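Local coordinates for protein cephalosporin acylase (Bacillus halodurans, PDB 2NLZ) that probably hydrolyses amide bonds of cephalosporin-type or related acyl substrates, as a member of the gamma-glutamyltranspeptidase family of N-terminal nucleophile hydrolases, at residues H229-F232 with D233-G237; V178-P181 with W182-F186. The protein carries 1 engineered substitution. One frame throughout, in Å; residues are numbered along the deposited sequence.

In the fold
Following the chain from the N terminus, the short helix 180-186 of contact 2 comes first, and contact 1 lies further on, at the end of helix 223-234. Each is a single unbroken run that closes one or two helical turns, so the two neither nest nor cross. Strand 198-199 and helices 202-212 and 217-221 separate them in sequence, yet their centres lie about 15 Å apart and they touch directly. Val178 CG1 packs 3.6 Å from His235 CG, and Pro181 CG sits 3.9 Å from Phe231 CZ. Both also meet the 386-388 region: contact 2 packs on Val386 of strand 386-387, while Phe231 of contact 1 rests on Pro388.

Contact 1 (H229-F232 with D233-G237); sequences HAFF and DKHGG
His229 and Ala230 offer their carbonyls to the amides of Asp233 and Lys234, 3.0 Å from His229 O to Asp233 N and 3.1 Å from Ala230 O to Lys234 N, before the chain leaves the helix after Lys234. Phe231 O takes a side-chain donor: His235 ND1 lies 3.1 Å from it, in the carbonyl plane and in the plane of the imidazole, with an N-H···O angle of 161°. Histidine suits this place because its flat ring can reach back with one nitrogen to a carbonyl of the last turn. Placing CG beside its own backbone N (chi1 -70°) sends the imidazole that way. The same ring slants against Phe231, planes 48° apart, with His235 CE1 3.5 Å from Phe231 CE1 and ND1 lying over the rim of one phenyl face. Phe232 O is gripped twice, from opposite faces of its plane, by Gly237 N at 2.7 Å and by His235 N. The Phe232 side chain is buried and touches Leu239, while Phe232 CD1 is 4.0 Å from Gly237 CA. Gly236 takes a left-handed backbone conformation with positive phi, which glycine adopts readily. This glycine and the bond from Gly237 N to Phe232 O, six residues spanned, mark a Schellman-type C-cap, although its companion pair, Gly236 N and Asp233 O, is long at 3.7 Å.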
loop_
_atom_site.group_PDB
_atom_site.type_symbol
_atom_site.label_atom_id
_atom_site.label_comp_id
_atom_site.label_asym_id
_atom_site.label_seq_id
_atom_site.Cartn_x
_atom_site.Cartn_y
_atom_site.Cartn_z
ATOM N N HIS D 229 -36.185 -26.757 31.748
ATOM C CA HIS D 229 -35.990 -28.022 32.462
ATOM C C HIS D 229 -36.633 -29.201 31.737
ATOM O O HIS D 229 -36.036 -30.276 31.654
ATOM C CB HIS D 229 -36.517 -27.921 33.902
ATOM C CG HIS D 229 -36.590 -29.236 34.622
ATOM N ND1 HIS D 229 -35.495 -29.819 35.219
ATOM C CD2 HIS D 229 -37.629 -30.077 34.841
ATOM C CE1 HIS D 229 -35.853 -30.964 35.771
ATOM N NE2 HIS D 229 -37.143 -31.144 35.554
ATOM N N ALA D 230 -37.834 -28.979 31.202
ATOM C CA ALA D 230 -38.623 -30.034 30.578
ATOM C C ALA D 230 -37.982 -30.528 29.295
ATOM O O ALA D 230 -37.972 -31.727 29.025
ATOM C CB ALA D 230 -40.051 -29.560 30.316
ATOM N N PHE D 231 -37.442 -29.604 28.508
ATOM C CA PHE D 231 -36.815 -29.960 27.237
ATOM C C PHE D 231 -35.499 -30.731 27.429
ATOM O O PHE D 231 -35.174 -31.633 26.648
ATOM C CB PHE D 231 -36.590 -28.717 26.373
ATOM C CG PHE D 231 -36.115 -29.031 24.980
ATOM C CD1 PHE D 231 -36.991 -29.539 24.025
ATOM C CD2 PHE D 231 -34.792 -28.830 24.623
ATOM C CE1 PHE D 231 -36.562 -29.827 22.740
ATOM C CE2 PHE D 231 -34.356 -29.129 23.346
ATOM C CZ PHE D 231 -35.247 -29.626 22.402
ATOM N N PHE D 232 -34.753 -30.365 28.469
ATOM C CA PHE D 232 -33.499 -31.035 28.804
ATOM C C PHE D 232 -33.732 -32.428 29.382
ATOM O O PHE D 232 -33.019 -33.374 29.042
ATOM C CB PHE D 232 -32.664 -30.175 29.759
ATOM C CG PHE D 232 -31.775 -29.196 29.053
ATOM C CD1 PHE D 232 -30.410 -29.428 28.949
ATOM C CD2 PHE D 232 -32.306 -28.057 28.461
ATOM C CE1 PHE D 232 -29.584 -28.532 28.283
ATOM C CE2 PHE D 232 -31.486 -27.152 27.785
ATOM C CZ PHE D 232 -30.123 -27.394 27.699
ATOM N N ASP D 233 -34.741 -32.544 30.244
ATOM C CA ASP D 233 -35.118 -33.825 30.839
ATOM C C ASP D 233 -35.621 -34.799 29.768
ATOM O O ASP D 233 -35.414 -36.005 29.877
ATOM C CB ASP D 233 -36.180 -33.619 31.926
ATOM C CG ASP D 233 -36.430 -34.865 32.747
ATOM O OD1 ASP D 233 -35.708 -35.083 33.740
ATOM O OD2 ASP D 233 -37.362 -35.615 32.403
ATOM N N LYS D 234 -36.256 -34.258 28.728
ATOM C CA LYS D 234 -36.798 -35.057 27.631
ATOM C C LYS D 234 -35.703 -35.584 26.695
ATOM O O LYS D 234 -35.914 -36.556 25.966
ATOM C CB LYS D 234 -37.813 -34.228 26.841
ATOM C CG LYS D 234 -38.746 -35.029 25.939
ATOM C CD LYS D 234 -39.761 -34.133 25.228
ATOM C CE LYS D 234 -40.780 -33.556 26.205
ATOM N NZ LYS D 234 -41.721 -32.630 25.531
ATOM N N HIS D 235 -34.534 -34.944 26.721
ATOM C CA HIS D 235 -33.426 -35.337 25.845
ATOM C C HIS D 235 -32.144 -35.703 26.585
ATOM O O HIS D 235 -31.049 -35.581 26.032
ATOM C CB HIS D 235 -33.142 -34.242 24.822
ATOM C CG HIS D 235 -34.213 -34.091 23.789
ATOM N ND1 HIS D 235 -35.261 -33.203 23.926
ATOM C CD2 HIS D 235 -34.402 -34.718 22.604
ATOM C CE1 HIS D 235 -36.051 -33.292 22.872
ATOM N NE2 HIS D 235 -35.553 -34.204 22.056
ATOM N N GLY D 236 -32.291 -36.150 27.831
ATOM C CA GLY D 236 -31.172 -36.647 28.629
ATOM C C GLY D 236 -30.126 -35.611 28.994
ATOM O O GLY D 236 -28.938 -35.916 29.040
ATOM N N GLY D 237 -30.563 -34.385 29.253
ATOM C CA GLY D 237 -29.652 -33.324 29.669
ATOM C C GLY D 237 -29.363 -33.377 31.156
ATOM O O GLY D 237 -29.924 -34.204 31.872
#

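Contact 2 (V178-P181 with W182-F186); sequences VYQP and WFDTF
Pro181 O is gripped by two donors of one residue, Thr185 N and Thr185 OG1, each 2.8 Å away and reaching the oxygen from opposite faces of the carbonyl plane. The threonine hydroxyl can fold back on the preceding turn because OG1 lies beside its own backbone N (chi1 -56°), which turns the methyl CG2 onto the ring face of Phe186. One residue earlier, Asp184 N bonds to Gln180 O at 2.9 Å, nearly in line with the carbonyl bond. The same two residues are joined again by their side chains. Gln180 NE2 donates to Asp184 OD1 over 3.3 Å, the hydrogen bond running close to the amide plane but meeting the carboxylate from above its own plane, the two flat groups being 55° apart. A bend in the glutamine chain (chi2 62°) brings the amide back to the aspartate, and polar residues fit this exposed flank. This is the opening of the short helix 180-186, where the bonds from Trp182 N and Phe183 N to Tyr179 O are weak. Proline is at home in such a first turn, since it has no N-H to be left without an acceptor. The inner flank is aromatic. Tyr179 CB meets Phe183 CE2 at 4.1 Å, and the edge of the Phe183 ring passes Gln180 CA, while Trp182 CE3 lies over one of its faces, toward the rim. Phe186, in turn, sets CD2 over one face of the Trp182 indole. Outside the segment, Lys171 makes a cation-pi contact with Phe183, and Trp174 stacks on Tyr179 and meets Trp182 edge-to-face.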
loop_
_atom_site.group_PDB
_atom_site.type_symbol
_atom_site.label_atom_id
_atom_site.label_comp_id
_atom_site.label_asym_id
_atom_site.label_seq_id
_atom_site.Cartn_x
_atom_site.Cartn_y
_atom_site.Cartn_z
ATOM N N VAL D 178 -33.096 -32.978 19.301
ATOM C CA VAL D 178 -32.677 -31.801 20.070
ATOM C C VAL D 178 -32.400 -30.576 19.215
ATOM O O VAL D 178 -32.596 -29.444 19.669
ATOM C CB VAL D 178 -31.411 -32.062 20.920
ATOM C CG1 VAL D 178 -31.710 -31.871 22.389
ATOM C CG2 VAL D 178 -30.823 -33.434 20.633
ATOM N N TYR D 179 -31.946 -30.803 17.985
ATOM C CA TYR D 179 -31.509 -29.704 17.128
ATOM C C TYR D 179 -32.617 -29.142 16.243
ATOM O O TYR D 179 -32.409 -28.161 15.531
ATOM C CB TYR D 179 -30.317 -30.128 16.269
ATOM C CG TYR D 179 -29.102 -30.579 17.053
ATOM C CD1 TYR D 179 -28.371 -29.684 17.829
ATOM C CD2 TYR D 179 -28.676 -31.909 17.012
ATOM C CE1 TYR D 179 -27.248 -30.104 18.555
ATOM C CE2 TYR D 179 -27.551 -32.335 17.726
ATOM C CZ TYR D 179 -26.848 -31.428 18.495
ATOM O OH TYR D 179 -25.748 -31.832 19.205
ATOM N N GLN D 180 -33.792 -29.759 16.291
ATOM C CA GLN D 180 -34.916 -29.310 15.478
ATOM C C GLN D 180 -35.385 -27.880 15.790
ATOM O O GLN D 180 -35.593 -27.106 14.857
ATOM C CB GLN D 180 -36.078 -30.316 15.528
ATOM C CG GLN D 180 -37.168 -30.085 14.478
ATOM C CD GLN D 180 -36.649 -30.203 13.056
ATOM O OE1 GLN D 180 -35.870 -31.102 12.739
ATOM N NE2 GLN D 180 -37.088 -29.299 12.191
ATOM N N PRO D 181 -35.552 -27.517 17.088
ATOM C CA PRO D 181 -36.015 -26.155 17.338
ATOM C C PRO D 181 -35.053 -25.073 16.853
ATOM O O PRO D 181 -35.495 -23.965 16.550
ATOM C CB PRO D 181 -36.151 -26.107 18.861
ATOM C CG PRO D 181 -36.312 -27.511 19.271
ATOM C CD PRO D 181 -35.404 -28.252 18.356
ATOM N N TRP D 182 -33.764 -25.399 16.774
ATOM C CA TRP D 182 -32.771 -24.505 16.179
ATOM C C TRP D 182 -33.073 -24.241 14.710
ATOM O O TRP D 182 -33.012 -23.098 14.252
ATOM C CB TRP D 182 -31.360 -25.081 16.316
ATOM C CG TRP D 182 -30.275 -24.117 15.908
ATOM C CD1 TRP D 182 -29.547 -23.312 16.734
ATOM C CD2 TRP D 182 -29.797 -23.859 14.575
ATOM N NE1 TRP D 182 -28.650 -22.569 16.006
ATOM C CE2 TRP D 182 -28.783 -22.880 14.680
ATOM C CE3 TRP D 182 -30.125 -24.358 13.306
ATOM C CZ2 TRP D 182 -28.098 -22.394 13.567
ATOM C CZ3 TRP D 182 -29.446 -23.870 12.203
ATOM C CH2 TRP D 182 -28.445 -22.899 12.339
ATOM N N PHE D 183 -33.373 -25.300 13.968
ATOM C CA PHE D 183 -33.757 -25.158 12.574
ATOM C C PHE D 183 -35.099 -24.444 12.432
ATOM O O PHE D 183 -35.304 -23.711 11.475
ATOM C CB PHE D 183 -33.807 -26.522 11.879
ATOM C CG PHE D 183 -32.457 -27.159 11.688
ATOM C CD1 PHE D 183 -31.641 -26.784 10.629
ATOM C CD2 PHE D 183 -32.005 -28.136 12.561
ATOM C CE1 PHE D 183 -30.396 -27.365 10.455
ATOM C CE2 PHE D 183 -30.762 -28.725 12.393
ATOM C CZ PHE D 183 -29.957 -28.338 11.337
ATOM N N ASP D 184 -36.010 -24.655 13.378
ATOM C CA ASP D 184 -37.315 -23.999 13.329
ATOM C C ASP D 184 -37.197 -22.496 13.601
ATOM O O ASP D 184 -37.896 -21.693 12.976
ATOM C CB ASP D 184 -38.288 -24.647 14.318
ATOM C CG ASP D 184 -38.674 -26.058 13.919
ATOM O OD1 ASP D 184 -38.527 -26.422 12.731
ATOM O OD2 ASP D 184 -39.133 -26.803 14.805
ATOM N N THR D 185 -36.296 -22.140 14.519
ATOM C CA THR D 185 -36.068 -20.763 14.945
ATOM C C THR D 185 -35.141 -19.973 14.013
ATOM O O THR D 185 -35.465 -18.856 13.623
ATOM C CB THR D 185 -35.469 -20.732 16.360
ATOM O OG1 THR D 185 -36.334 -21.436 17.251
ATOM C CG2 THR D 185 -35.264 -19.303 16.858
ATOM N N PHE D 186 -33.993 -20.552 13.667
ATOM C CA PHE D 186 -32.949 -19.811 12.952
ATOM C C PHE D 186 -32.856 -20.118 11.461
ATOM O O PHE D 186 -32.168 -19.410 10.720
ATOM C CB PHE D 186 -31.591 -20.029 13.616
ATOM C CG PHE D 186 -31.535 -19.555 15.025
ATOM C CD1 PHE D 186 -31.738 -18.220 15.321
ATOM C CD2 PHE D 186 -31.285 -20.439 16.055
ATOM C CE1 PHE D 186 -31.684 -17.771 16.621
ATOM C CE2 PHE D 186 -31.235 -20.004 17.365
ATOM C CZ PHE D 186 -31.436 -18.669 17.649
#